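Local atomic coordinates of FERM, RhoGEF and pleckstrin domain protein 2 (PDB entry 6D21), a protein that probably activates the GTPase RAC1 as a guanine nucleotide exchange factor and carries, as the part described here, a FERM domain involved in membrane targeting. Residues Leu102-Asp107 and Gly111-Thr116; Leu122-Leu127 and Lys148-Gln153; Ser130-Tyr135 and Arg141-Met146; Phe189-His194 and Gly212-Gln217. All coordinates share one frame; numbering follows the deposited sequence.

Interaction 1. Residues Leu102-Asp107 and Gly111-Thr116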
loop_
_atom_site.group_PDB
_atom_site.type_symbol
_atom_site.label_atom_id
_atom_site.label_comp_id
_atom_site.label_asym_id
_atom_site.label_seq_id
_atom_site.Cartn_x
_atom_site.Cartn_y
_atom_site.Cartn_z
ATOM N N LEU A 102 -4.027 -5.252 8.191
ATOM C CA LEU A 102 -4.772 -3.986 8.234
ATOM C C LEU A 102 -4.556 -3.165 6.977
ATOM O O LEU A 102 -5.430 -2.408 6.577
ATOM C CB LEU A 102 -4.369 -3.144 9.445
ATOM C CG LEU A 102 -4.742 -3.702 10.818
ATOM C CD1 LEU A 102 -4.151 -2.821 11.917
ATOM C CD2 LEU A 102 -6.255 -3.813 10.948
ATOM N N GLN A 103 -3.389 -3.286 6.364
ATOM C CA GLN A 103 -3.167 -2.600 5.084
ATOM C C GLN A 103 -4.067 -3.200 3.995
ATOM O O GLN A 103 -4.642 -2.497 3.159
ATOM C CB GLN A 103 -1.698 -2.707 4.671
ATOM C CG GLN A 103 -1.376 -2.057 3.308
ATOM C CD GLN A 103 -1.467 -0.548 3.382
ATOM O OE1 GLN A 103 -0.772 0.090 4.176
ATOM N NE2 GLN A 103 -2.345 0.023 2.586
ATOM N N ILE A 104 -4.156 -4.525 3.979
ATOM C CA ILE A 104 -5.075 -5.203 3.058
ATOM C C ILE A 104 -6.517 -4.786 3.328
ATOM O O ILE A 104 -7.300 -4.543 2.411
ATOM C CB ILE A 104 -4.928 -6.748 3.191
ATOM C CG1 ILE A 104 -3.530 -7.168 2.732
ATOM C CG2 ILE A 104 -5.991 -7.458 2.373
ATOM C CD1 ILE A 104 -3.110 -8.524 3.277
ATOM N N LYS A 105 -6.876 -4.742 4.608
ATOM C CA LYS A 105 -8.213 -4.326 5.002
ATOM C C LYS A 105 -8.514 -2.949 4.403
ATOM O O LYS A 105 -9.579 -2.730 3.815
ATOM C CB LYS A 105 -8.335 -4.301 6.524
ATOM C CG LYS A 105 -9.707 -3.884 7.040
ATOM C CD LYS A 105 -9.823 -4.170 8.531
ATOM C CE LYS A 105 -11.141 -3.631 9.087
ATOM N NZ LYS A 105 -11.256 -4.058 10.504
ATOM N N ARG A 106 -7.551 -2.038 4.516
ATOM C CA ARG A 106 -7.691 -0.692 3.947
ATOM C C ARG A 106 -7.848 -0.683 2.422
ATOM O O ARG A 106 -8.698 0.031 1.861
ATOM C CB ARG A 106 -6.476 0.168 4.318
ATOM C CG ARG A 106 -6.624 1.645 3.859
ATOM C CD ARG A 106 -5.311 2.402 3.995
ATOM N NE ARG A 106 -5.042 2.775 5.380
ATOM C CZ ARG A 106 -3.879 3.272 5.797
ATOM N NH1 ARG A 106 -2.878 3.432 4.937
ATOM N NH2 ARG A 106 -3.718 3.616 7.066
ATOM N N ASP A 107 -6.975 -1.429 1.754
ATOM C CA ASP A 107 -6.954 -1.502 0.299
ATOM C C ASP A 107 -8.241 -2.117 -0.233
ATOM O O ASP A 107 -8.736 -1.735 -1.294
ATOM C CB ASP A 107 -5.747 -2.329 -0.184
ATOM C CG ASP A 107 -4.404 -1.601 0.024
ATOM O OD1 ASP A 107 -4.421 -0.421 0.441
ATOM O OD2 ASP A 107 -3.334 -2.210 -0.234
ATOM N N GLY A 111 -10.702 0.124 -2.533
ATOM C CA GLY A 111 -10.728 -0.353 -3.903
ATOM C C GLY A 111 -9.383 -0.467 -4.589
ATOM O O GLY A 111 -9.320 -0.786 -5.776
ATOM N N ARG A 112 -8.303 -0.211 -3.859
ATOM C CA ARG A 112 -6.979 -0.427 -4.423
ATOM C C ARG A 112 -6.819 -1.910 -4.733
ATOM O O ARG A 112 -6.352 -2.296 -5.805
ATOM C CB ARG A 112 -5.882 0.041 -3.468
ATOM C CG ARG A 112 -5.924 1.520 -3.151
ATOM C CD ARG A 112 -4.537 2.060 -2.889
ATOM N NE ARG A 112 -3.969 2.672 -4.083
ATOM C CZ ARG A 112 -3.794 3.980 -4.233
ATOM N NH1 ARG A 112 -4.121 4.804 -3.248
ATOM N NH2 ARG A 112 -3.279 4.463 -5.358
ATOM N N LEU A 113 -7.227 -2.740 -3.784
ATOM C CA LEU A 113 -7.175 -4.183 -3.967
ATOM C C LEU A 113 -8.451 -4.665 -4.637
ATOM O O LEU A 113 -9.402 -5.050 -3.959
ATOM C CB LEU A 113 -6.998 -4.886 -2.619
ATOM C CG LEU A 113 -6.942 -6.406 -2.702
ATOM C CD1 LEU A 113 -5.775 -6.818 -3.593
ATOM C CD2 LEU A 113 -6.833 -7.002 -1.318
ATOM N N SER A 114 -8.501 -4.605 -5.960
ATOM C CA SER A 114 -9.655 -5.160 -6.656
ATOM C C SER A 114 -9.427 -6.652 -6.875
ATOM O O SER A 114 -8.301 -7.089 -7.114
ATOM C CB SER A 114 -9.905 -4.449 -7.987
ATOM O OG SER A 114 -8.733 -4.456 -8.774
ATOM N N CYS A 115 -10.507 -7.425 -6.772
ATOM C CA CYS A 115 -10.460 -8.875 -6.936
ATOM C C CYS A 115 -11.875 -9.368 -7.204
ATOM O O CYS A 115 -12.819 -8.569 -7.246
ATOM C CB CYS A 115 -9.873 -9.542 -5.691
ATOM S SG CYS A 115 -10.679 -9.057 -4.122
ATOM N N THR A 116 -12.045 -10.672 -7.377
ATOM C CA THR A 116 -13.393 -11.203 -7.604
ATOM C C THR A 116 -14.222 -11.037 -6.332
ATOM O O THR A 116 -13.683 -10.846 -5.248
ATOM C CB THR A 116 -13.377 -12.697 -8.024
ATOM O OG1 THR A 116 -12.728 -13.477 -7.011
ATOM C CG2 THR A 116 -12.623 -12.872 -9.335
#
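Asp107, one turn before the end of helix 94-110, meets Leu113 and Arg112 in two ways: its carbonyl bonds the chain leaving the helix, and its CB and CG pack against them. CB lies 3.7 Å from Leu113 CB, and CG comes 4.1 Å from Arg112 CB. With CG beside the backbone N (chi1 -71°), the carboxylate leans back along the helix, where OD1 accepts a hydrogen bond from Gln103 NE2 at 3.0 Å; the donor stands above the carboxylate plane. OD2 forms a salt bridge with Arg192, a fitting mate for a buried acid. Putting an alanine here would probably leave the guanidinium of Arg192 without its counter-charge and Gln103 NE2 without this acceptor. Asp107 O receives Leu113 N at 3.1 Å in a nearly straight bond (167°), and Gly111 N more weakly. Positive phi at Gly111, easy for a glycine, turns the chain out of the helix, and Leu113 centres an inverse gamma turn. One turn earlier, Ile104 CG2 packs on Leu113 CD2 at 3.8 Å. Within the helical central lobe of the FERM domain, Ile104 continues onto helix 172-183 and Leu113 onto Leu123 of helix 117-132; Gln103 OE1 reaches out to Val81 N in strand 76-81 of the mixed sheet.

Interaction 2. Residues Leu122-Leu127 and Lys148-Gln153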
loop_
_atom_site.group_PDB
_atom_site.type_symbol
_atom_site.label_atom_id
_atom_site.label_comp_id
_atom_site.label_asym_id
_atom_site.label_seq_id
_atom_site.Cartn_x
_atom_site.Cartn_y
_atom_site.Cartn_z
ATOM N N LEU A 122 -14.111 -13.885 0.968
ATOM C CA LEU A 122 -13.244 -14.776 1.725
ATOM C C LEU A 122 -12.262 -13.984 2.600
ATOM O O LEU A 122 -12.103 -14.281 3.782
ATOM C CB LEU A 122 -12.491 -15.698 0.780
ATOM C CG LEU A 122 -11.447 -16.570 1.466
ATOM C CD1 LEU A 122 -12.125 -17.538 2.431
ATOM C CD2 LEU A 122 -10.600 -17.300 0.418
ATOM N N LEU A 123 -11.632 -12.963 2.025
ATOM C CA LEU A 123 -10.805 -12.048 2.810
ATOM C C LEU A 123 -11.623 -11.413 3.943
ATOM O O LEU A 123 -11.188 -11.372 5.096
ATOM C CB LEU A 123 -10.197 -10.952 1.914
ATOM C CG LEU A 123 -9.078 -11.392 0.969
ATOM C CD1 LEU A 123 -8.803 -10.339 -0.094
ATOM C CD2 LEU A 123 -7.789 -11.689 1.780
ATOM N N ALA A 124 -12.815 -10.923 3.626
ATOM C CA ALA A 124 -13.639 -10.282 4.644
ATOM C C ALA A 124 -14.011 -11.273 5.765
ATOM O O ALA A 124 -14.068 -10.900 6.943
ATOM C CB ALA A 124 -14.901 -9.686 4.009
ATOM N N SER A 125 -14.252 -12.534 5.397
ATOM C CA SER A 125 -14.665 -13.536 6.384
ATOM C C SER A 125 -13.548 -13.804 7.389
ATOM O O SER A 125 -13.815 -14.011 8.564
ATOM C CB SER A 125 -15.100 -14.840 5.711
ATOM O OG SER A 125 -13.999 -15.619 5.272
ATOM N N HIS A 126 -12.299 -13.799 6.935
ATOM C CA HIS A 126 -11.163 -13.909 7.857
ATOM C C HIS A 126 -10.963 -12.646 8.693
ATOM O O HIS A 126 -10.585 -12.710 9.873
ATOM C CB HIS A 126 -9.874 -14.224 7.098
ATOM C CG HIS A 126 -9.791 -15.640 6.638
ATOM N ND1 HIS A 126 -9.700 -16.700 7.516
ATOM C CD2 HIS A 126 -9.823 -16.177 5.396
ATOM C CE1 HIS A 126 -9.662 -17.829 6.831
ATOM N NE2 HIS A 126 -9.736 -17.541 5.545
ATOM N N LEU A 127 -11.204 -11.497 8.072
ATOM C CA LEU A 127 -11.131 -10.240 8.795
ATOM C C LEU A 127 -12.182 -10.208 9.910
ATOM O O LEU A 127 -11.920 -9.709 11.004
ATOM C CB LEU A 127 -11.295 -9.064 7.836
ATOM C CG LEU A 127 -10.094 -8.842 6.898
ATOM C CD1 LEU A 127 -10.430 -7.771 5.855
ATOM C CD2 LEU A 127 -8.834 -8.418 7.679
ATOM N N LYS A 148 -17.826 -1.497 7.636
ATOM C CA LYS A 148 -17.764 -1.713 6.206
ATOM C C LYS A 148 -16.394 -2.258 5.814
ATOM O O LYS A 148 -15.370 -1.667 6.125
ATOM C CB LYS A 148 -18.091 -0.422 5.453
ATOM C CG LYS A 148 -18.169 -0.617 3.951
ATOM C CD LYS A 148 -18.824 0.561 3.264
ATOM C CE LYS A 148 -19.736 0.074 2.144
ATOM N NZ LYS A 148 -19.460 0.784 0.869
ATOM N N LEU A 149 -16.393 -3.416 5.166
ATOM C CA LEU A 149 -15.157 -4.080 4.754
ATOM C C LEU A 149 -14.992 -4.042 3.244
ATOM O O LEU A 149 -13.875 -4.052 2.730
ATOM C CB LEU A 149 -15.154 -5.526 5.233
ATOM C CG LEU A 149 -15.418 -5.683 6.723
ATOM C CD1 LEU A 149 -15.855 -7.094 7.060
ATOM C CD2 LEU A 149 -14.165 -5.307 7.479
ATOM N N LEU A 150 -16.120 -4.004 2.536
ATOM C CA LEU A 150 -16.133 -4.029 1.074
ATOM C C LEU A 150 -16.828 -2.786 0.534
ATOM O O LEU A 150 -17.762 -2.300 1.143
ATOM C CB LEU A 150 -16.850 -5.300 0.562
ATOM C CG LEU A 150 -16.307 -6.629 1.087
ATOM C CD1 LEU A 150 -16.951 -7.826 0.380
ATOM C CD2 LEU A 150 -14.805 -6.655 0.906
ATOM N N PRO A 151 -16.379 -2.276 -0.618
ATOM C CA PRO A 151 -16.994 -1.077 -1.197
ATOM C C PRO A 151 -18.504 -1.260 -1.453
ATOM O O PRO A 151 -19.280 -0.370 -1.125
ATOM C CB PRO A 151 -16.223 -0.886 -2.507
ATOM C CG PRO A 151 -14.897 -1.590 -2.284
ATOM C CD PRO A 151 -15.206 -2.749 -1.383
ATOM N N CYS A 152 -18.907 -2.404 -2.005
ATOM C CA CYS A 152 -20.319 -2.734 -2.209
ATOM C C CYS A 152 -20.655 -3.987 -1.420
ATOM O O CYS A 152 -20.783 -5.070 -1.981
ATOM C CB CYS A 152 -20.637 -2.963 -3.686
ATOM S SG CYS A 152 -20.528 -1.515 -4.760
ATOM N N GLN A 153 -20.811 -3.833 -0.115
ATOM C CA GLN A 153 -20.860 -4.976 0.785
ATOM C C GLN A 153 -22.233 -5.645 0.940
ATOM O O GLN A 153 -22.319 -6.842 1.221
ATOM C CB GLN A 153 -20.346 -4.509 2.139
ATOM C CG GLN A 153 -20.608 -5.395 3.305
ATOM C CD GLN A 153 -19.823 -4.917 4.504
ATOM O OE1 GLN A 153 -18.656 -4.563 4.375
ATOM N NE2 GLN A 153 -20.466 -4.867 5.662
#
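Ala124 is the point of helix 117-132 on which Leu149 and Leu150 settle, and most of the other residues turn to different neighbours. Leu122 comes first: its side chain goes to Ile182 and Leu163, while its carbonyl O takes two donors, His126 N of the helix and Ser125 OG at 2.8 Å, the hydroxyl tilted 20° from the carbonyl plane. Leu123 turns to Leu108 of helix 94-110 and Ile182 of helix 172-183, where a branched apolar side chain suits a site between helices. At Ala124 the small methyl suits a close approach. CB meets Leu149 CD1 at 4.1 Å and Leu150 CD2 at 4.3 Å, and Ile160 also packs on it. The setting is the all-helical central lobe of the FERM domain, where the connection between helices 137-146 and 157-164 folds down onto helix 117-132. That connection is held in shape by Gln153, whose extended side chain brings OE1 back to two successive amides, Leu149 N at 2.7 Å (172°) and Leu150 N at 3.2 Å. Both N-H groups approach in the carbonyl plane, and NE2 is bound by Asn147 O and Gln157 OE1, so the amide has little freedom to flip. Leu149 has CG beside its own backbone N (chi1 -53°), which directs CD1 to the alanine. Next along the helix, Ser125 points away from the loop and bonds His167 through OG, and the His126 ring stacks on that same histidine. Leu127 turns back toward the loop, losing some surface to it, and its side chain rests on Lys105.

Interaction 3. Residues Ser130-Tyr135 and Arg141-Met146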
loop_
_atom_site.group_PDB
_atom_site.type_symbol
_atom_site.label_atom_id
_atom_site.label_comp_id
_atom_site.label_asym_id
_atom_site.label_seq_id
_atom_site.Cartn_x
_atom_site.Cartn_y
_atom_site.Cartn_z
ATOM N N SER A 130 -10.953 -12.376 12.753
ATOM C CA SER A 130 -9.878 -11.733 13.509
ATOM C C SER A 130 -10.377 -10.697 14.519
ATOM O O SER A 130 -9.810 -10.566 15.595
ATOM C CB SER A 130 -8.887 -11.062 12.560
ATOM O OG SER A 130 -9.375 -9.800 12.130
ATOM N N GLU A 131 -11.419 -9.948 14.173
ATOM C CA GLU A 131 -11.898 -8.898 15.063
ATOM C C GLU A 131 -12.825 -9.419 16.161
ATOM O O GLU A 131 -12.645 -9.079 17.331
ATOM C CB GLU A 131 -12.615 -7.799 14.270
ATOM C CG GLU A 131 -11.728 -6.617 13.892
ATOM C CD GLU A 131 -12.524 -5.339 13.634
ATOM O OE1 GLU A 131 -13.384 -4.990 14.469
ATOM O OE2 GLU A 131 -12.290 -4.679 12.600
ATOM N N ILE A 132 -13.803 -10.243 15.788
ATOM C CA ILE A 132 -14.870 -10.625 16.709
ATOM C C ILE A 132 -15.008 -12.131 16.979
ATOM O O ILE A 132 -15.938 -12.550 17.668
ATOM C CB ILE A 132 -16.235 -10.101 16.207
ATOM C CG1 ILE A 132 -16.534 -10.622 14.801
ATOM C CG2 ILE A 132 -16.259 -8.588 16.204
ATOM C CD1 ILE A 132 -17.539 -11.736 14.755
ATOM N N GLY A 133 -14.104 -12.947 16.450
ATOM C CA GLY A 133 -14.085 -14.359 16.807
ATOM C C GLY A 133 -15.003 -15.272 16.008
ATOM O O GLY A 133 -15.291 -15.005 14.843
ATOM N N ASP A 134 -15.468 -16.349 16.643
ATOM C CA ASP A 134 -16.240 -17.397 15.965
ATOM C C ASP A 134 -17.583 -16.910 15.391
ATOM O O ASP A 134 -18.111 -15.864 15.793
ATOM C CB ASP A 134 -16.490 -18.573 16.920
ATOM C CG ASP A 134 -15.226 -19.391 17.209
ATOM O OD1 ASP A 134 -14.186 -19.195 16.531
ATOM O OD2 ASP A 134 -15.287 -20.257 18.115
ATOM N N TYR A 135 -18.131 -17.678 14.449
ATOM C CA TYR A 135 -19.414 -17.339 13.829
ATOM C C TYR A 135 -20.579 -17.349 14.819
ATOM O O TYR A 135 -20.767 -18.303 15.578
ATOM C CB TYR A 135 -19.741 -18.297 12.678
ATOM C CG TYR A 135 -21.157 -18.129 12.156
ATOM C CD1 TYR A 135 -21.489 -17.069 11.317
ATOM C CD2 TYR A 135 -22.167 -19.021 12.515
ATOM C CE1 TYR A 135 -22.784 -16.906 10.846
ATOM C CE2 TYR A 135 -23.464 -18.864 12.048
ATOM C CZ TYR A 135 -23.767 -17.807 11.213
ATOM O OH TYR A 135 -25.054 -17.643 10.745
ATOM N N ARG A 141 -24.224 -10.267 11.851
ATOM C CA ARG A 141 -25.080 -9.295 11.184
ATOM C C ARG A 141 -24.932 -7.906 11.811
ATOM O O ARG A 141 -24.921 -6.893 11.101
ATOM C CB ARG A 141 -26.534 -9.762 11.216
ATOM C CG ARG A 141 -26.747 -11.050 10.437
ATOM C CD ARG A 141 -28.138 -11.637 10.582
ATOM N NE ARG A 141 -28.214 -12.898 9.853
ATOM C CZ ARG A 141 -28.495 -12.996 8.557
ATOM N NH1 ARG A 141 -28.756 -11.908 7.846
ATOM N NH2 ARG A 141 -28.524 -14.187 7.973
ATOM N N GLU A 142 -24.799 -7.861 13.136
ATOM C CA GLU A 142 -24.598 -6.592 13.836
ATOM C C GLU A 142 -23.263 -5.960 13.442
ATOM O O GLU A 142 -23.182 -4.757 13.179
ATOM C CB GLU A 142 -24.667 -6.794 15.344
ATOM N N PHE A 143 -22.221 -6.780 13.393
ATOM C CA PHE A 143 -20.906 -6.302 12.993
ATOM C C PHE A 143 -20.904 -5.733 11.567
ATOM O O PHE A 143 -20.346 -4.662 11.318
ATOM C CB PHE A 143 -19.873 -7.426 13.112
ATOM C CG PHE A 143 -18.468 -7.002 12.750
ATOM C CD1 PHE A 143 -17.679 -6.326 13.665
ATOM C CD2 PHE A 143 -17.936 -7.292 11.500
ATOM C CE1 PHE A 143 -16.390 -5.939 13.346
ATOM C CE2 PHE A 143 -16.640 -6.907 11.164
ATOM C CZ PHE A 143 -15.863 -6.232 12.093
ATOM N N LEU A 144 -21.536 -6.445 10.636
ATOM C CA LEU A 144 -21.488 -6.055 9.231
ATOM C C LEU A 144 -22.385 -4.844 8.942
ATOM O O LEU A 144 -22.154 -4.109 7.971
ATOM C CB LEU A 144 -21.864 -7.240 8.334
ATOM C CG LEU A 144 -20.823 -8.371 8.232
ATOM C CD1 LEU A 144 -21.390 -9.562 7.447
ATOM C CD2 LEU A 144 -19.510 -7.880 7.601
ATOM N N LYS A 145 -23.391 -4.639 9.789
ATOM C CA LYS A 145 -24.205 -3.428 9.741
ATOM C C LYS A 145 -23.382 -2.185 10.105
ATOM O O LYS A 145 -23.549 -1.126 9.498
ATOM C CB LYS A 145 -25.421 -3.557 10.678
ATOM N N MET A 146 -22.491 -2.321 11.086
ATOM C CA MET A 146 -21.746 -1.177 11.616
ATOM C C MET A 146 -20.281 -1.119 11.193
ATOM O O MET A 146 -19.582 -0.167 11.531
ATOM C CB MET A 146 -21.826 -1.170 13.141
ATOM C CG MET A 146 -23.234 -0.931 13.665
ATOM S SD MET A 146 -23.961 0.622 13.089
ATOM C CE MET A 146 -22.889 1.820 13.881
#
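Phe143 reaches from helix 137-146 to the last turn of helix 117-132, where Glu131 and Ile132 receive its ring. These are consecutive helices of the all-helical central lobe of the FERM domain, joined by a short connection. CG of Phe143 is anti to the backbone N, an arrangement (chi1 -178°) that carries the ring out toward helix 117-132; a large flat residue suits this span of 8.3 Å between the CA atoms of Ile132 and Phe143. Although its two partners are exposed, Phe143 itself is buried. Ile132 offers CG2, which lies 3.7 Å from Phe143 CD1 and approaches obliquely, and the same isoleucine also touches Asp140 and His164. Gly133 then ends the helix with positive phi, in a conformation where a CB would press on the carbonyl O of Ile132; hence the glycine. Leu149 packs near CE2, the ring carbon para to CD1. Glu131 acts quite differently. Its carboxylate stands almost perpendicular to the ring (87°) and comes in at the edge, so that the negative oxygen probably faces the ring's slightly positive hydrogens and not its electron-rich face. Lys105, modelled very close to OE2 in a salt bridge, probably balances the charge. The edge contact belongs to the other oxygen: Glu131 OE1 lies in the ring plane, 3.3 Å from Phe143 CE1 and 3.7 Å from Phe143 CZ.

Interaction 4. Residues Phe189-His194 and Gly212-Gln217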
loop_
_atom_site.group_PDB
_atom_site.type_symbol
_atom_site.label_atom_id
_atom_site.label_comp_id
_atom_site.label_asym_id
_atom_site.label_seq_id
_atom_site.Cartn_x
_atom_site.Cartn_y
_atom_site.Cartn_z
ATOM N N PHE A 189 -2.355 -7.239 -5.423
ATOM C CA PHE A 189 -1.750 -7.083 -4.107
ATOM C C PHE A 189 -0.523 -6.182 -4.169
ATOM O O PHE A 189 0.406 -6.452 -4.927
ATOM C CB PHE A 189 -1.360 -8.439 -3.524
ATOM C CG PHE A 189 -0.569 -8.348 -2.228
ATOM C CD1 PHE A 189 -1.166 -7.887 -1.062
ATOM C CD2 PHE A 189 0.765 -8.714 -2.185
ATOM C CE1 PHE A 189 -0.442 -7.805 0.124
ATOM C CE2 PHE A 189 1.497 -8.639 -0.995
ATOM C CZ PHE A 189 0.890 -8.192 0.149
ATOM N N GLY A 190 -0.522 -5.122 -3.366
ATOM C CA GLY A 190 0.610 -4.201 -3.305
ATOM C C GLY A 190 0.683 -3.265 -4.508
ATOM O O GLY A 190 1.585 -2.440 -4.612
ATOM N N VAL A 191 -0.280 -3.370 -5.419
ATOM C CA VAL A 191 -0.208 -2.585 -6.653
ATOM C C VAL A 191 -0.698 -1.132 -6.457
ATOM O O VAL A 191 -1.764 -0.892 -5.874
ATOM C CB VAL A 191 -1.019 -3.270 -7.778
ATOM C CG1 VAL A 191 -1.173 -2.354 -8.980
ATOM C CG2 VAL A 191 -0.363 -4.584 -8.177
ATOM N N ARG A 192 0.100 -0.171 -6.918
ATOM C CA ARG A 192 -0.332 1.225 -6.971
ATOM C C ARG A 192 -0.092 1.801 -8.366
ATOM O O ARG A 192 1.050 1.928 -8.809
ATOM C CB ARG A 192 0.382 2.075 -5.916
ATOM C CG ARG A 192 -0.283 2.030 -4.528
ATOM C CD ARG A 192 0.272 0.877 -3.756
ATOM N NE ARG A 192 -0.230 0.744 -2.390
ATOM C CZ ARG A 192 -1.230 -0.054 -2.026
ATOM N NH1 ARG A 192 -1.885 -0.787 -2.931
ATOM N NH2 ARG A 192 -1.562 -0.132 -0.745
ATOM N N PHE A 193 -1.181 2.162 -9.040
ATOM C CA PHE A 193 -1.124 2.589 -10.433
ATOM C C PHE A 193 -0.595 4.003 -10.597
ATOM O O PHE A 193 -0.935 4.899 -9.837
ATOM C CB PHE A 193 -2.509 2.504 -11.089
ATOM C CG PHE A 193 -2.944 1.103 -11.436
ATOM C CD1 PHE A 193 -2.021 0.073 -11.543
ATOM C CD2 PHE A 193 -4.281 0.823 -11.659
ATOM C CE1 PHE A 193 -2.425 -1.206 -11.877
ATOM C CE2 PHE A 193 -4.688 -0.455 -11.988
ATOM C CZ PHE A 193 -3.760 -1.473 -12.091
ATOM N N HIS A 194 0.242 4.175 -11.611
ATOM C CA HIS A 194 0.643 5.479 -12.100
ATOM C C HIS A 194 0.235 5.518 -13.566
ATOM O O HIS A 194 0.836 4.826 -14.379
ATOM C CB HIS A 194 2.159 5.700 -11.925
ATOM C CG HIS A 194 2.627 5.595 -10.503
ATOM N ND1 HIS A 194 2.722 4.391 -9.834
ATOM C CD2 HIS A 194 3.028 6.545 -9.624
ATOM C CE1 HIS A 194 3.160 4.605 -8.605
ATOM N NE2 HIS A 194 3.349 5.904 -8.450
ATOM N N GLY A 212 10.367 -5.760 -9.713
ATOM C CA GLY A 212 10.667 -4.827 -10.783
ATOM C C GLY A 212 9.461 -4.036 -11.240
ATOM O O GLY A 212 8.566 -3.757 -10.441
ATOM N N LEU A 213 9.422 -3.661 -12.518
ATOM C CA LEU A 213 8.322 -2.806 -12.983
ATOM C C LEU A 213 7.201 -3.625 -13.618
ATOM O O LEU A 213 7.429 -4.698 -14.178
ATOM C CB LEU A 213 8.823 -1.748 -13.967
ATOM C CG LEU A 213 9.284 -0.426 -13.338
ATOM C CD1 LEU A 213 10.563 -0.589 -12.520
ATOM C CD2 LEU A 213 9.480 0.624 -14.392
ATOM N N GLN A 214 5.983 -3.118 -13.512
ATOM C CA GLN A 214 4.848 -3.768 -14.149
ATOM C C GLN A 214 4.096 -2.793 -15.035
ATOM O O GLN A 214 4.103 -1.588 -14.799
ATOM C CB GLN A 214 3.897 -4.350 -13.113
ATOM C CG GLN A 214 4.492 -5.453 -12.305
ATOM C CD GLN A 214 3.790 -5.605 -10.972
ATOM O OE1 GLN A 214 3.147 -4.674 -10.489
ATOM N NE2 GLN A 214 3.915 -6.779 -10.366
ATOM N N VAL A 215 3.450 -3.338 -16.059
ATOM C CA VAL A 215 2.660 -2.550 -16.980
ATOM C C VAL A 215 1.255 -3.116 -17.020
ATOM O O VAL A 215 1.065 -4.315 -17.264
ATOM C CB VAL A 215 3.254 -2.551 -18.398
ATOM C CG1 VAL A 215 2.398 -1.694 -19.316
ATOM C CG2 VAL A 215 4.687 -2.050 -18.371
ATOM N N PHE A 216 0.273 -2.259 -16.771
ATOM C CA PHE A 216 -1.117 -2.687 -16.805
ATOM C C PHE A 216 -1.891 -1.961 -17.873
ATOM O O PHE A 216 -1.673 -0.778 -18.109
ATOM C CB PHE A 216 -1.791 -2.446 -15.464
ATOM C CG PHE A 216 -1.370 -3.391 -14.387
ATOM C CD1 PHE A 216 -0.215 -3.157 -13.652
ATOM C CD2 PHE A 216 -2.149 -4.497 -14.078
ATOM C CE1 PHE A 216 0.161 -4.016 -12.640
ATOM C CE2 PHE A 216 -1.784 -5.361 -13.068
ATOM C CZ PHE A 216 -0.623 -5.127 -12.344
ATOM N N GLN A 217 -2.804 -2.681 -18.514
ATOM C CA GLN A 217 -3.819 -2.062 -19.356
ATOM C C GLN A 217 -5.140 -2.336 -18.681
ATOM O O GLN A 217 -5.581 -3.483 -18.629
ATOM C CB GLN A 217 -3.796 -2.621 -20.776
ATOM C CG GLN A 217 -4.645 -1.846 -21.766
ATOM C CD GLN A 217 -4.511 -2.366 -23.190
ATOM O OE1 GLN A 217 -3.798 -3.341 -23.448
ATOM N NE2 GLN A 217 -5.195 -1.712 -24.122
#
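The ring of Phe216 carries Phe193 on one face: Phe193 CE1 sits 3.4 Å above its plane, offset toward the rim, and lies 3.4 Å from Phe216 CD1. At the edge of the Phe216 ring, in its plane, is OE1 of Gln214, two residues earlier on the same side of the strand. The Phe193 ring in turn has Phe216 CE1 near its plane at the edge. With centroids 5.0 Å apart and planes at 54°, the rings meet obliquely. CG of Phe216 lies anti to its carbonyl carbon (chi1 -73°), which presents the ring face to Phe193, and the two side chains cross at about a right angle. Val191 adds its CG2, obliquely and 4.2 Å from Phe216 CZ; a compact beta-branched valine fits beside a ring that already has Phe193 on one face. Exchanging Phe216 for an alanine would probably strip Phe193 and Val191 of their shared apolar surface and open a gap between connector and strand. Around the pair, Asn205 touches both side chains and Lys221 lies by Phe216, in the strands flanking 212-217. The arrangement places the connector leaving the helical lobe against the antiparallel sheet of the C-terminal PH-like lobe of the FERM domain.

Following the chain from the N terminus, interaction 1 closes first, a tight turn at the end of helix 94-110. Interaction 2 then opens on helix 117-132 and closes a longer loop with residues 148-153; interaction 3 is nested inside that loop and shares helix 117-132 with it. Interaction 4 follows in series, and no two contacts cross. The first three lie in the central lobe and touch one another: Lys105 packs on Leu149, and Leu144 on Leu149. Interaction 4 joins the connector to the PH-like lobe, about 33 Å from interaction 3 between centres, yet it still meets interaction 1, where Leu113 packs against the backbone of Phe189.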